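Local atomic coordinates of putative tetR-family transcriptional regulatory protein (Streptomyces coelicolor, PDB entry 2DG8), a protein that probably regulates transcription as a TetR-family protein, binding DNA through an N-terminal helix-turn-helix domain and, as in relatives, sensing a small ligand through its C-terminal domain. Residues L21-G26 with L104-E109; L56-F61 with Q117-E122; G77-R82 with E136-P141; V89-H94 with H165-T170. One frame throughout, in Å; residues are numbered along the deposited sequence.

Interaction 1. Residues L21-G26 with L104-E109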
loop_
_atom_site.group_PDB
_atom_site.type_symbol
_atom_site.label_atom_id
_atom_site.label_comp_id
_atom_site.label_asym_id
_atom_site.label_seq_id
_atom_site.Cartn_x
_atom_site.Cartn_y
_atom_site.Cartn_z
ATOM N N LEU A 21 -13.504 -8.252 -11.654
ATOM C CA LEU A 21 -13.006 -9.557 -11.237
ATOM C C LEU A 21 -11.871 -9.448 -10.219
ATOM O O LEU A 21 -11.923 -10.070 -9.161
ATOM C CB LEU A 21 -12.543 -10.351 -12.470
ATOM C CG LEU A 21 -12.037 -11.794 -12.319
ATOM C CD1 LEU A 21 -10.673 -11.809 -11.642
ATOM C CD2 LEU A 21 -13.049 -12.611 -11.517
ATOM N N ILE A 22 -10.847 -8.658 -10.529
ATOM C CA ILE A 22 -9.722 -8.506 -9.608
ATOM C C ILE A 22 -10.189 -7.939 -8.265
ATOM O O ILE A 22 -9.822 -8.448 -7.202
ATOM C CB ILE A 22 -8.620 -7.588 -10.212
ATOM C CG1 ILE A 22 -7.988 -8.269 -11.432
ATOM C CG2 ILE A 22 -7.535 -7.288 -9.172
ATOM C CD1 ILE A 22 -6.975 -7.403 -12.159
ATOM N N ALA A 23 -11.014 -6.895 -8.314
ATOM C CA ALA A 23 -11.521 -6.270 -7.090
ATOM C C ALA A 23 -12.297 -7.259 -6.216
ATOM O O ALA A 23 -12.103 -7.316 -5.008
ATOM C CB ALA A 23 -12.408 -5.088 -7.440
ATOM N N GLU A 24 -13.170 -8.041 -6.836
ATOM C CA GLU A 24 -13.991 -9.004 -6.113
ATOM C C GLU A 24 -13.322 -10.311 -5.698
ATOM O O GLU A 24 -13.423 -10.717 -4.541
ATOM C CB GLU A 24 -15.238 -9.337 -6.934
ATOM C CG GLU A 24 -16.197 -8.171 -7.138
ATOM C CD GLU A 24 -17.338 -8.512 -8.092
ATOM O OE1 GLU A 24 -17.997 -9.559 -7.894
ATOM O OE2 GLU A 24 -17.578 -7.730 -9.036
ATOM N N GLU A 25 -12.623 -10.960 -6.623
ATOM C CA GLU A 25 -12.007 -12.258 -6.335
ATOM C C GLU A 25 -10.493 -12.287 -6.198
ATOM O O GLU A 25 -9.932 -13.302 -5.781
ATOM C CB GLU A 25 -12.422 -13.267 -7.415
ATOM C CG GLU A 25 -13.932 -13.517 -7.492
ATOM C CD GLU A 25 -14.324 -14.412 -8.659
ATOM O OE1 GLU A 25 -13.675 -15.460 -8.850
ATOM O OE2 GLU A 25 -15.285 -14.071 -9.381
ATOM N N GLY A 26 -9.831 -11.194 -6.566
ATOM C CA GLY A 26 -8.385 -11.152 -6.465
ATOM C C GLY A 26 -7.684 -11.438 -7.779
ATOM O O GLY A 26 -8.260 -12.039 -8.693
ATOM N N LEU A 104 -9.812 1.049 -3.252
ATOM C CA LEU A 104 -8.761 0.737 -2.291
ATOM C C LEU A 104 -8.183 -0.647 -2.597
ATOM O O LEU A 104 -6.972 -0.834 -2.602
ATOM C CB LEU A 104 -9.327 0.759 -0.867
ATOM C CG LEU A 104 -8.431 0.246 0.260
ATOM C CD1 LEU A 104 -7.208 1.160 0.436
ATOM C CD2 LEU A 104 -9.257 0.176 1.547
ATOM N N VAL A 105 -9.059 -1.615 -2.841
ATOM C CA VAL A 105 -8.627 -2.980 -3.151
ATOM C C VAL A 105 -7.830 -3.051 -4.462
ATOM O O VAL A 105 -6.793 -3.715 -4.527
ATOM C CB VAL A 105 -9.860 -3.944 -3.226
ATOM C CG1 VAL A 105 -9.440 -5.327 -3.719
ATOM C CG2 VAL A 105 -10.505 -4.058 -1.856
ATOM N N LEU A 106 -8.298 -2.359 -5.500
ATOM C CA LEU A 106 -7.599 -2.367 -6.790
ATOM C C LEU A 106 -6.239 -1.692 -6.634
ATOM O O LEU A 106 -5.241 -2.123 -7.222
ATOM C CB LEU A 106 -8.440 -1.661 -7.860
ATOM C CG LEU A 106 -9.718 -2.410 -8.300
ATOM C CD1 LEU A 106 -10.538 -1.554 -9.283
ATOM C CD2 LEU A 106 -9.331 -3.740 -8.949
ATOM N N THR A 107 -6.193 -0.641 -5.827
ATOM C CA THR A 107 -4.938 0.045 -5.583
ATOM C C THR A 107 -3.966 -0.942 -4.936
ATOM O O THR A 107 -2.823 -1.076 -5.363
ATOM C CB THR A 107 -5.116 1.261 -4.624
ATOM O OG1 THR A 107 -6.012 2.211 -5.205
ATOM C CG2 THR A 107 -3.790 1.938 -4.370
ATOM N N GLN A 108 -4.420 -1.637 -3.901
ATOM C CA GLN A 108 -3.543 -2.587 -3.223
ATOM C C GLN A 108 -3.174 -3.782 -4.103
ATOM O O GLN A 108 -2.062 -4.300 -4.007
ATOM C CB GLN A 108 -4.181 -3.061 -1.911
ATOM C CG GLN A 108 -4.442 -1.918 -0.925
ATOM C CD GLN A 108 -3.183 -1.119 -0.599
ATOM O OE1 GLN A 108 -3.227 0.101 -0.487
ATOM N NE2 GLN A 108 -2.065 -1.807 -0.436
ATOM N N GLU A 109 -4.090 -4.225 -4.956
ATOM C CA GLU A 109 -3.776 -5.350 -5.838
ATOM C C GLU A 109 -2.630 -4.921 -6.737
ATOM O O GLU A 109 -1.646 -5.643 -6.890
ATOM C CB GLU A 109 -4.987 -5.743 -6.701
ATOM C CG GLU A 109 -6.047 -6.556 -5.972
ATOM C CD GLU A 109 -5.625 -8.003 -5.715
ATOM O OE1 GLU A 109 -4.584 -8.432 -6.255
ATOM O OE2 GLU A 109 -6.342 -8.725 -4.986
#
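Ala23 and Ile22, on the last turn of helix 10-25, take up Leu106, Val105 and Glu109 from helix 101-116. The axes of the two segments stand almost square to each other, at 98°, and come within 9.0 Å. Methyl meets methyl at the nearest backbone pair: Leu106 CD2 lies 3.7 Å from Ala23 CB. The same branch also rests on the peptide nitrogen, Ala23 N, at 3.6 Å. Val105 holds CG1 anti to its own backbone N (chi1 173°), which brings this methyl to 3.6 Å from Ala23 O. Ile22 touches through CG2, packed 3.6 Å from Glu109 CG, so the aliphatic part of the glutamate serves as an apolar surface. Beyond CG the Glu109 chain bends sharply (chi2 -74°), and its carboxylate turns aside to Gly26, where OE2 lies 3.5 Å from CA in van der Waals contact only. The charge of Glu109 is met across the dimer by Arg116 of the second subunit, which makes a salt bridge with OE2 and also hydrogen-bonds Ile22 O and Ala23 O. No hydrogen bond joins the two segments directly. Helix 53-77 borders the contact, with Leu57 and Phe61 against Ile22 and Phe64 against Leu106, so that the first helix of the DNA-binding domain is packed against helix 101-116 of the C-terminal domain and helix 53-77, which leads out of the DNA-binding part.

Interaction 2. Residues L56-F61 with Q117-E122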
loop_
_atom_site.group_PDB
_atom_site.type_symbol
_atom_site.label_atom_id
_atom_site.label_comp_id
_atom_site.label_asym_id
_atom_site.label_seq_id
_atom_site.Cartn_x
_atom_site.Cartn_y
_atom_site.Cartn_z
ATOM N N LEU A 56 -3.550 -7.404 -21.180
ATOM C CA LEU A 56 -4.880 -7.235 -20.595
ATOM C C LEU A 56 -4.723 -6.575 -19.219
ATOM O O LEU A 56 -5.350 -5.554 -18.933
ATOM C CB LEU A 56 -5.553 -8.617 -20.471
ATOM C CG LEU A 56 -7.042 -8.836 -20.163
ATOM C CD1 LEU A 56 -7.211 -9.115 -18.698
ATOM C CD2 LEU A 56 -7.892 -7.638 -20.619
ATOM N N LEU A 57 -3.865 -7.147 -18.378
ATOM C CA LEU A 57 -3.643 -6.592 -17.045
ATOM C C LEU A 57 -3.054 -5.187 -17.091
ATOM O O LEU A 57 -3.433 -4.314 -16.302
ATOM C CB LEU A 57 -2.729 -7.502 -16.224
ATOM C CG LEU A 57 -3.339 -8.828 -15.757
ATOM C CD1 LEU A 57 -2.346 -9.561 -14.882
ATOM C CD2 LEU A 57 -4.626 -8.567 -14.989
ATOM N N ARG A 58 -2.132 -4.961 -18.016
ATOM C CA ARG A 58 -1.518 -3.646 -18.135
ATOM C C ARG A 58 -2.561 -2.619 -18.548
ATOM O O ARG A 58 -2.599 -1.515 -17.999
ATOM C CB ARG A 58 -0.367 -3.676 -19.146
ATOM C CG ARG A 58 0.806 -4.566 -18.708
ATOM C CD ARG A 58 1.892 -4.651 -19.774
ATOM N NE ARG A 58 2.707 -3.445 -19.849
ATOM C CZ ARG A 58 3.627 -3.106 -18.947
ATOM N NH1 ARG A 58 3.856 -3.886 -17.896
ATOM N NH2 ARG A 58 4.323 -1.985 -19.097
ATOM N N GLU A 59 -3.417 -2.982 -19.501
ATOM C CA GLU A 59 -4.446 -2.054 -19.956
ATOM C C GLU A 59 -5.541 -1.865 -18.912
ATOM O O GLU A 59 -6.108 -0.781 -18.809
ATOM C CB GLU A 59 -5.062 -2.519 -21.282
ATOM C CG GLU A 59 -4.064 -2.600 -22.428
ATOM C CD GLU A 59 -4.722 -2.522 -23.802
ATOM O OE1 GLU A 59 -4.167 -3.096 -24.763
ATOM O OE2 GLU A 59 -5.782 -1.873 -23.925
ATOM N N ALA A 60 -5.835 -2.913 -18.140
ATOM C CA ALA A 60 -6.858 -2.827 -17.100
ATOM C C ALA A 60 -6.421 -1.918 -15.951
ATOM O O ALA A 60 -7.162 -1.030 -15.538
ATOM C CB ALA A 60 -7.186 -4.212 -16.557
ATOM N N PHE A 61 -5.222 -2.152 -15.433
ATOM C CA PHE A 61 -4.707 -1.349 -14.330
ATOM C C PHE A 61 -4.357 0.058 -14.793
ATOM O O PHE A 61 -4.304 0.999 -13.989
ATOM C CB PHE A 61 -3.488 -2.027 -13.703
ATOM C CG PHE A 61 -3.842 -3.111 -12.708
ATOM C CD1 PHE A 61 -3.361 -4.404 -12.865
ATOM C CD2 PHE A 61 -4.631 -2.824 -11.595
ATOM C CE1 PHE A 61 -3.655 -5.399 -11.928
ATOM C CE2 PHE A 61 -4.933 -3.809 -10.652
ATOM C CZ PHE A 61 -4.441 -5.103 -10.816
ATOM N N GLN A 117 6.327 -8.350 -9.627
ATOM C CA GLN A 117 6.843 -8.300 -10.998
ATOM C C GLN A 117 7.235 -6.888 -11.413
ATOM O O GLN A 117 6.400 -6.123 -11.880
ATOM C CB GLN A 117 5.790 -8.844 -11.967
ATOM C CG GLN A 117 5.436 -10.310 -11.734
ATOM C CD GLN A 117 4.260 -10.774 -12.580
ATOM O OE1 GLN A 117 4.186 -10.485 -13.771
ATOM N NE2 GLN A 117 3.341 -11.508 -11.964
ATOM N N PRO A 118 8.527 -6.540 -11.274
ATOM C CA PRO A 118 9.094 -5.229 -11.613
ATOM C C PRO A 118 8.531 -4.580 -12.874
ATOM O O PRO A 118 8.345 -3.364 -12.921
ATOM C CB PRO A 118 10.587 -5.525 -11.730
ATOM C CG PRO A 118 10.785 -6.566 -10.677
ATOM C CD PRO A 118 9.597 -7.484 -10.892
ATOM N N ALA A 119 8.262 -5.379 -13.898
ATOM C CA ALA A 119 7.721 -4.838 -15.138
ATOM C C ALA A 119 6.505 -3.955 -14.861
ATOM O O ALA A 119 6.298 -2.936 -15.529
ATOM C CB ALA A 119 7.337 -5.967 -16.080
ATOM N N TYR A 120 5.705 -4.333 -13.868
ATOM C CA TYR A 120 4.517 -3.548 -13.556
ATOM C C TYR A 120 4.789 -2.235 -12.825
ATOM O O TYR A 120 3.876 -1.431 -12.634
ATOM C CB TYR A 120 3.500 -4.396 -12.785
ATOM C CG TYR A 120 2.787 -5.403 -13.669
ATOM C CD1 TYR A 120 3.259 -6.709 -13.797
ATOM C CD2 TYR A 120 1.659 -5.036 -14.410
ATOM C CE1 TYR A 120 2.628 -7.628 -14.641
ATOM C CE2 TYR A 120 1.020 -5.948 -15.261
ATOM C CZ TYR A 120 1.512 -7.240 -15.367
ATOM O OH TYR A 120 0.892 -8.145 -16.197
ATOM N N ARG A 121 6.043 -2.007 -12.433
ATOM C CA ARG A 121 6.395 -0.766 -11.759
ATOM C C ARG A 121 6.384 0.375 -12.770
ATOM O O ARG A 121 6.456 1.552 -12.403
ATOM C CB ARG A 121 7.754 -0.896 -11.073
ATOM C CG ARG A 121 7.695 -1.868 -9.913
ATOM C CD ARG A 121 9.008 -2.016 -9.189
ATOM N NE ARG A 121 8.979 -3.198 -8.331
ATOM C CZ ARG A 121 10.039 -3.699 -7.709
ATOM N NH1 ARG A 121 9.910 -4.779 -6.952
ATOM N NH2 ARG A 121 11.228 -3.122 -7.846
ATOM N N GLU A 122 6.294 0.018 -14.049
ATOM C CA GLU A 122 6.200 1.019 -15.112
ATOM C C GLU A 122 4.835 1.679 -14.931
ATOM O O GLU A 122 4.657 2.868 -15.196
ATOM C CB GLU A 122 6.233 0.362 -16.495
ATOM C CG GLU A 122 7.604 -0.035 -16.987
ATOM C CD GLU A 122 7.546 -0.751 -18.326
ATOM O OE1 GLU A 122 6.849 -0.256 -19.239
ATOM O OE2 GLU A 122 8.200 -1.806 -18.463
#
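Arg58 and Glu122 supply the ionic part of this contact, a salt bridge with Arg58 NH2 3.1 Å from Glu122 OE1. The guanidinium and carboxylate planes are turned 63° apart, which rules out a flat, two-pronged pairing. A bend in the arginine chain at chi3 (76°) turns the guanidinium across toward 117-122. Its edge also faces the backbone, with Ala119 O in the guanidinium plane but 3.5 Å from Arg58 NH1, too far for a hydrogen bond.

The cation-pi component is weak. Arg58 NH1 stands over one face of the Tyr120 ring, offset toward the rim, yet Arg58 CZ is 5.7 Å from the ring centroid and the two planes are 49° apart.

Van der Waals contacts are closer: Arg58 CG meets Tyr120 CE2 at 3.7 Å, and Tyr120 OH has Leu57 CB at 3.7 Å and also touches Leu57 CD1. The apolar pair is Leu57 CB with Tyr120 CE2, at 4.2 Å. A serine in place of Arg58 would probably leave Glu122 without its salt-bridge mate in this contact and open a gap beside Tyr120 CE2.

Leu113 of helix 101-116 also touches Tyr120. This is the domain junction of TetR-type regulators, where the long helix leading out of the DNA-binding domain, here helix 53-77, packs on the C-terminal domain, which in relatives binds the ligand, consistent with a signal route between the two.

Interaction 3. Residues G77-R82 with E136-P141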
loop_
_atom_site.group_PDB
_atom_site.type_symbol
_atom_site.label_atom_id
_atom_site.label_comp_id
_atom_site.label_asym_id
_atom_site.label_seq_id
_atom_site.Cartn_x
_atom_site.Cartn_y
_atom_site.Cartn_z
ATOM N N GLY A 77 -7.739 20.467 -9.606
ATOM C CA GLY A 77 -8.077 21.368 -10.692
ATOM C C GLY A 77 -8.988 22.501 -10.259
ATOM O O GLY A 77 -8.960 23.582 -10.849
ATOM N N ALA A 78 -9.786 22.262 -9.220
ATOM C CA ALA A 78 -10.720 23.265 -8.716
ATOM C C ALA A 78 -10.129 24.202 -7.663
ATOM O O ALA A 78 -10.850 25.020 -7.091
ATOM C CB ALA A 78 -11.959 22.575 -8.148
ATOM N N ALA A 79 -8.829 24.084 -7.404
ATOM C CA ALA A 79 -8.169 24.932 -6.415
ATOM C C ALA A 79 -7.585 26.178 -7.072
ATOM O O ALA A 79 -6.867 26.088 -8.068
ATOM C CB ALA A 79 -7.069 24.148 -5.697
ATOM N N ALA A 80 -7.885 27.337 -6.493
ATOM C CA ALA A 80 -7.421 28.618 -7.016
ATOM C C ALA A 80 -6.018 29.036 -6.568
ATOM O O ALA A 80 -5.308 29.719 -7.310
ATOM C CB ALA A 80 -8.426 29.711 -6.652
ATOM N N ASP A 81 -5.622 28.628 -5.366
ATOM C CA ASP A 81 -4.311 28.976 -4.825
ATOM C C ASP A 81 -3.783 27.878 -3.906
ATOM O O ASP A 81 -4.424 26.836 -3.751
ATOM C CB ASP A 81 -4.415 30.277 -4.036
ATOM C CG ASP A 81 -5.671 30.335 -3.188
ATOM O OD1 ASP A 81 -6.700 30.842 -3.682
ATOM O OD2 ASP A 81 -5.638 29.854 -2.034
ATOM N N ARG A 82 -2.622 28.118 -3.295
ATOM C CA ARG A 82 -2.018 27.151 -2.378
ATOM C C ARG A 82 -3.008 26.740 -1.292
ATOM O O ARG A 82 -3.217 25.553 -1.044
ATOM C CB ARG A 82 -0.790 27.731 -1.663
ATOM C CG ARG A 82 0.453 28.013 -2.494
ATOM C CD ARG A 82 1.585 28.439 -1.546
ATOM N NE ARG A 82 1.105 29.355 -0.505
ATOM C CZ ARG A 82 1.800 29.712 0.575
ATOM N NH1 ARG A 82 1.270 30.546 1.458
ATOM N NH2 ARG A 82 3.020 29.236 0.779
ATOM N N GLU A 136 1.886 19.673 -9.112
ATOM C CA GLU A 136 2.791 20.747 -9.493
ATOM C C GLU A 136 2.081 21.968 -10.061
ATOM O O GLU A 136 2.727 22.954 -10.407
ATOM C CB GLU A 136 3.830 20.246 -10.490
ATOM C CG GLU A 136 4.775 19.219 -9.906
ATOM C CD GLU A 136 5.850 18.819 -10.883
ATOM O OE1 GLU A 136 6.541 17.811 -10.630
ATOM O OE2 GLU A 136 6.006 19.522 -11.903
ATOM N N LYS A 137 0.760 21.904 -10.169
ATOM C CA LYS A 137 0.016 23.049 -10.661
ATOM C C LYS A 137 -0.123 24.041 -9.507
ATOM O O LYS A 137 -0.570 25.173 -9.697
ATOM C CB LYS A 137 -1.371 22.633 -11.153
ATOM C CG LYS A 137 -1.361 21.814 -12.432
ATOM C CD LYS A 137 -2.781 21.464 -12.861
ATOM C CE LYS A 137 -2.788 20.488 -14.033
ATOM N NZ LYS A 137 -4.185 20.121 -14.415
ATOM N N HIS A 138 0.272 23.615 -8.308
ATOM C CA HIS A 138 0.175 24.476 -7.137
ATOM C C HIS A 138 1.438 24.528 -6.291
ATOM O O HIS A 138 1.668 25.505 -5.586
ATOM C CB HIS A 138 -0.989 24.040 -6.244
ATOM C CG HIS A 138 -2.322 24.052 -6.926
ATOM N ND1 HIS A 138 -2.801 22.977 -7.644
ATOM C CD2 HIS A 138 -3.285 25.001 -6.981
ATOM C CE1 HIS A 138 -4.004 23.263 -8.109
ATOM N NE2 HIS A 138 -4.321 24.485 -7.721
ATOM N N PHE A 139 2.248 23.475 -6.346
ATOM C CA PHE A 139 3.473 23.418 -5.557
ATOM C C PHE A 139 4.668 23.126 -6.445
ATOM O O PHE A 139 4.514 22.574 -7.535
ATOM C CB PHE A 139 3.363 22.321 -4.492
ATOM C CG PHE A 139 2.145 22.445 -3.612
ATOM C CD1 PHE A 139 2.135 23.322 -2.533
ATOM C CD2 PHE A 139 0.996 21.709 -3.888
ATOM C CE1 PHE A 139 0.995 23.468 -1.743
ATOM C CE2 PHE A 139 -0.148 21.847 -3.107
ATOM C CZ PHE A 139 -0.148 22.729 -2.034
ATOM N N ASP A 140 5.859 23.492 -5.972
ATOM C CA ASP A 140 7.085 23.247 -6.721
ATOM C C ASP A 140 7.304 21.734 -6.834
ATOM O O ASP A 140 6.741 20.963 -6.054
ATOM C CB ASP A 140 8.278 23.923 -6.029
ATOM C CG ASP A 140 8.602 23.315 -4.675
ATOM O OD1 ASP A 140 9.199 22.217 -4.636
ATOM O OD2 ASP A 140 8.265 23.939 -3.647
ATOM N N PRO A 141 8.120 21.293 -7.808
ATOM C CA PRO A 141 8.421 19.874 -8.045
ATOM C C PRO A 141 8.820 19.072 -6.808
ATOM O O PRO A 141 8.328 17.968 -6.592
ATOM C CB PRO A 141 9.544 19.926 -9.071
ATOM C CG PRO A 141 9.215 21.166 -9.852
ATOM C CD PRO A 141 8.862 22.142 -8.757
#
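His138 NE2 donates to Ala79 O in the one hydrogen bond of this contact, 3.0 Å long and nearly straight, with an N-H...O angle of 170°. The oxygen lies in the plane of the imidazole, at its edge, so the N-H points right at it. On the acceptor side the fit is less regular: NE2 sits above the carbonyl plane, 51° out of it, and uses no lone-pair direction. The bond does fix NE2 as the protonated nitrogen. The ring gets there because CG is anti to the carbonyl carbon of His138 (chi1 -59°), from a CB already directed toward 77-82. Beside the bond, Ala79 CB packs 3.4 Å from His138 NE2 and 4.0 Å from His138 CE1, so one alanine meets the imidazole with both its carbonyl and its methyl.

Both segments are interhelical loops of the all-helical C-terminal domain, each ending at an N-cap aspartate: Asp81 OD2 takes the backbone N of Glu84 at the start of helix 82-98, and Asp140 OD1 that of Thr143 at the start of helix 141-159. The closest backbone pair is Arg82 and His138, with CA atoms 5.9 Å apart.

Next to NE2 in the ring, His138 CD2 comes 3.9 Å from Asp81 O, an oblique approach without a bond. Looser contacts follow. Arg82 CG is 4.2 Å from His138 O, and Arg82 O is 4.3 Å from Phe139 CZ. The Phe139 side chain continues inward, onto Ala85 of helix 82-98 and Leu147 of helix 141-159.

Interaction 4. Residues V89-H94 with H165-T170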
loop_
_atom_site.group_PDB
_atom_site.type_symbol
_atom_site.label_atom_id
_atom_site.label_comp_id
_atom_site.label_asym_id
_atom_site.label_seq_id
_atom_site.Cartn_x
_atom_site.Cartn_y
_atom_site.Cartn_z
ATOM N N VAL A 89 -6.368 18.868 -1.087
ATOM C CA VAL A 89 -5.617 17.644 -0.863
ATOM C C VAL A 89 -6.178 16.874 0.324
ATOM O O VAL A 89 -6.208 15.646 0.308
ATOM C CB VAL A 89 -4.119 17.941 -0.626
ATOM C CG1 VAL A 89 -3.390 16.663 -0.183
ATOM C CG2 VAL A 89 -3.492 18.481 -1.912
ATOM N N ALA A 90 -6.619 17.595 1.352
ATOM C CA ALA A 90 -7.186 16.945 2.529
ATOM C C ALA A 90 -8.426 16.190 2.090
ATOM O O ALA A 90 -8.663 15.054 2.513
ATOM C CB ALA A 90 -7.545 17.986 3.610
ATOM N N ASP A 91 -9.215 16.835 1.238
ATOM C CA ASP A 91 -10.438 16.234 0.721
ATOM C C ASP A 91 -10.091 14.982 -0.064
ATOM O O ASP A 91 -10.769 13.958 0.032
ATOM C CB ASP A 91 -11.165 17.222 -0.206
ATOM C CG ASP A 91 -11.722 18.412 0.536
ATOM O OD1 ASP A 91 -12.076 19.411 -0.123
ATOM O OD2 ASP A 91 -11.814 18.346 1.776
ATOM N N LEU A 92 -9.030 15.084 -0.852
ATOM C CA LEU A 92 -8.579 13.975 -1.683
ATOM C C LEU A 92 -8.217 12.784 -0.796
ATOM O O LEU A 92 -8.634 11.662 -1.053
ATOM C CB LEU A 92 -7.348 14.398 -2.478
ATOM C CG LEU A 92 -7.108 13.934 -3.914
ATOM C CD1 LEU A 92 -5.637 14.166 -4.235
ATOM C CD2 LEU A 92 -7.460 12.474 -4.099
ATOM N N VAL A 93 -7.426 13.042 0.241
ATOM C CA VAL A 93 -6.994 11.994 1.152
ATOM C C VAL A 93 -8.160 11.268 1.804
ATOM O O VAL A 93 -8.172 10.040 1.855
ATOM C CB VAL A 93 -6.086 12.554 2.266
ATOM C CG1 VAL A 93 -5.976 11.544 3.407
ATOM C CG2 VAL A 93 -4.702 12.855 1.700
ATOM N N HIS A 94 -9.136 12.019 2.313
ATOM C CA HIS A 94 -10.269 11.372 2.961
ATOM C C HIS A 94 -11.163 10.618 1.977
ATOM O O HIS A 94 -11.636 9.517 2.267
ATOM C CB HIS A 94 -11.057 12.394 3.786
ATOM C CG HIS A 94 -10.360 12.783 5.057
ATOM N ND1 HIS A 94 -10.967 12.702 6.292
ATOM C CD2 HIS A 94 -9.087 13.177 5.293
ATOM C CE1 HIS A 94 -10.097 13.020 7.232
ATOM N NE2 HIS A 94 -8.947 13.313 6.654
ATOM N N HIS A 165 -7.710 8.682 11.613
ATOM C CA HIS A 165 -7.473 10.019 12.143
ATOM C C HIS A 165 -8.407 11.003 11.437
ATOM O O HIS A 165 -8.992 10.681 10.400
ATOM C CB HIS A 165 -5.998 10.430 11.974
ATOM C CG HIS A 165 -5.575 10.665 10.553
ATOM N ND1 HIS A 165 -4.709 9.824 9.884
ATOM C CD2 HIS A 165 -5.867 11.664 9.686
ATOM C CE1 HIS A 165 -4.485 10.295 8.671
ATOM N NE2 HIS A 165 -5.176 11.413 8.525
ATOM N N GLY A 166 -8.551 12.199 11.997
ATOM C CA GLY A 166 -9.441 13.188 11.412
ATOM C C GLY A 166 -8.802 14.165 10.448
ATOM O O GLY A 166 -7.588 14.159 10.266
ATOM N N ARG A 167 -9.628 15.027 9.858
ATOM C CA ARG A 167 -9.177 16.021 8.880
ATOM C C ARG A 167 -8.183 17.056 9.423
ATOM O O ARG A 167 -7.272 17.463 8.708
ATOM C CB ARG A 167 -10.392 16.740 8.272
ATOM C CG ARG A 167 -10.079 17.633 7.074
ATOM C CD ARG A 167 -11.224 18.608 6.790
ATOM N NE ARG A 167 -10.871 19.643 5.817
ATOM C CZ ARG A 167 -10.808 19.440 4.504
ATOM N NH1 ARG A 167 -10.479 20.426 3.680
ATOM N NH2 ARG A 167 -11.088 18.241 4.016
ATOM N N ALA A 168 -8.345 17.481 10.675
ATOM C CA ALA A 168 -7.419 18.467 11.237
ATOM C C ALA A 168 -5.990 17.927 11.191
ATOM O O ALA A 168 -5.055 18.632 10.814
ATOM C CB ALA A 168 -7.809 18.807 12.680
ATOM N N LEU A 169 -5.824 16.668 11.574
ATOM C CA LEU A 169 -4.517 16.026 11.553
ATOM C C LEU A 169 -4.033 15.909 10.107
ATOM O O LEU A 169 -2.860 16.107 9.824
ATOM C CB LEU A 169 -4.615 14.637 12.201
ATOM C CG LEU A 169 -3.349 13.813 12.462
ATOM C CD1 LEU A 169 -2.822 13.240 11.158
ATOM C CD2 LEU A 169 -2.313 14.674 13.153
ATOM N N THR A 170 -4.940 15.585 9.191
ATOM C CA THR A 170 -4.577 15.467 7.783
ATOM C C THR A 170 -4.146 16.839 7.246
ATOM O O THR A 170 -3.120 16.970 6.583
ATOM C CB THR A 170 -5.765 14.945 6.918
ATOM O OG1 THR A 170 -6.113 13.606 7.315
ATOM C CG2 THR A 170 -5.371 14.929 5.428
#
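Ala90 CB lies 3.4 Å above one face of the Arg167 guanidinium, offset toward its rim, while Asp91 OD2 meets the guanidinium at its edge. The salt bridge from Arg167 NH2 to Asp91 OD2 is modelled at 2.4 Å, so short that its exact length is doubtful; Glu87 takes the other terminal nitrogen, NH1. An extended chain, with CG anti to the backbone N (chi1 -170°), carries Arg167 across.

The His94 imidazole has Thr170 OG1 and Gly166 C at its edge. A hydrogen bond of 2.9 Å joins His94 NE2 to Thr170 OG1, and His165 NE2 bonds the same oxygen at 2.7 Å; the His165 ring has Leu169 CD1 over one face. Two histidines thus grip one buried hydroxyl. With a leucine at His94, Thr170 OG1 would probably lose its bond to helix 82-98 and keep mainly His165.

The methyl of the same threonine, CG2, meets Val93 CG1 tip to tip at 4.0 Å. Gly166 is the N-cap of helix 167-177, so this is helix-to-helix packing in the C-terminal domain, with the first turn of the last helix fastened to helix 82-98.

Overall arrangement
Interaction 1 is the buried one, interactions 2 and 4 are partly buried, and interaction 3 lies at the surface. Interactions 1 and 2 touch through helix 53-77, and both join the DNA-binding part to the C-terminal domain. Interactions 3 and 4 lie within the C-terminal domain, their centres 17 Å apart, and both involve the region of helix 82-98. Chemistry follows place: interaction 1 has only apolar and van der Waals contacts between its segments, interaction 2 adds a salt bridge between partly exposed Arg58 and exposed Glu122, interaction 3 depends on one histidine-to-carbonyl bond, and interaction 4 combines ionic, histidine and methyl contacts. All but interaction 3 also touch the second subunit.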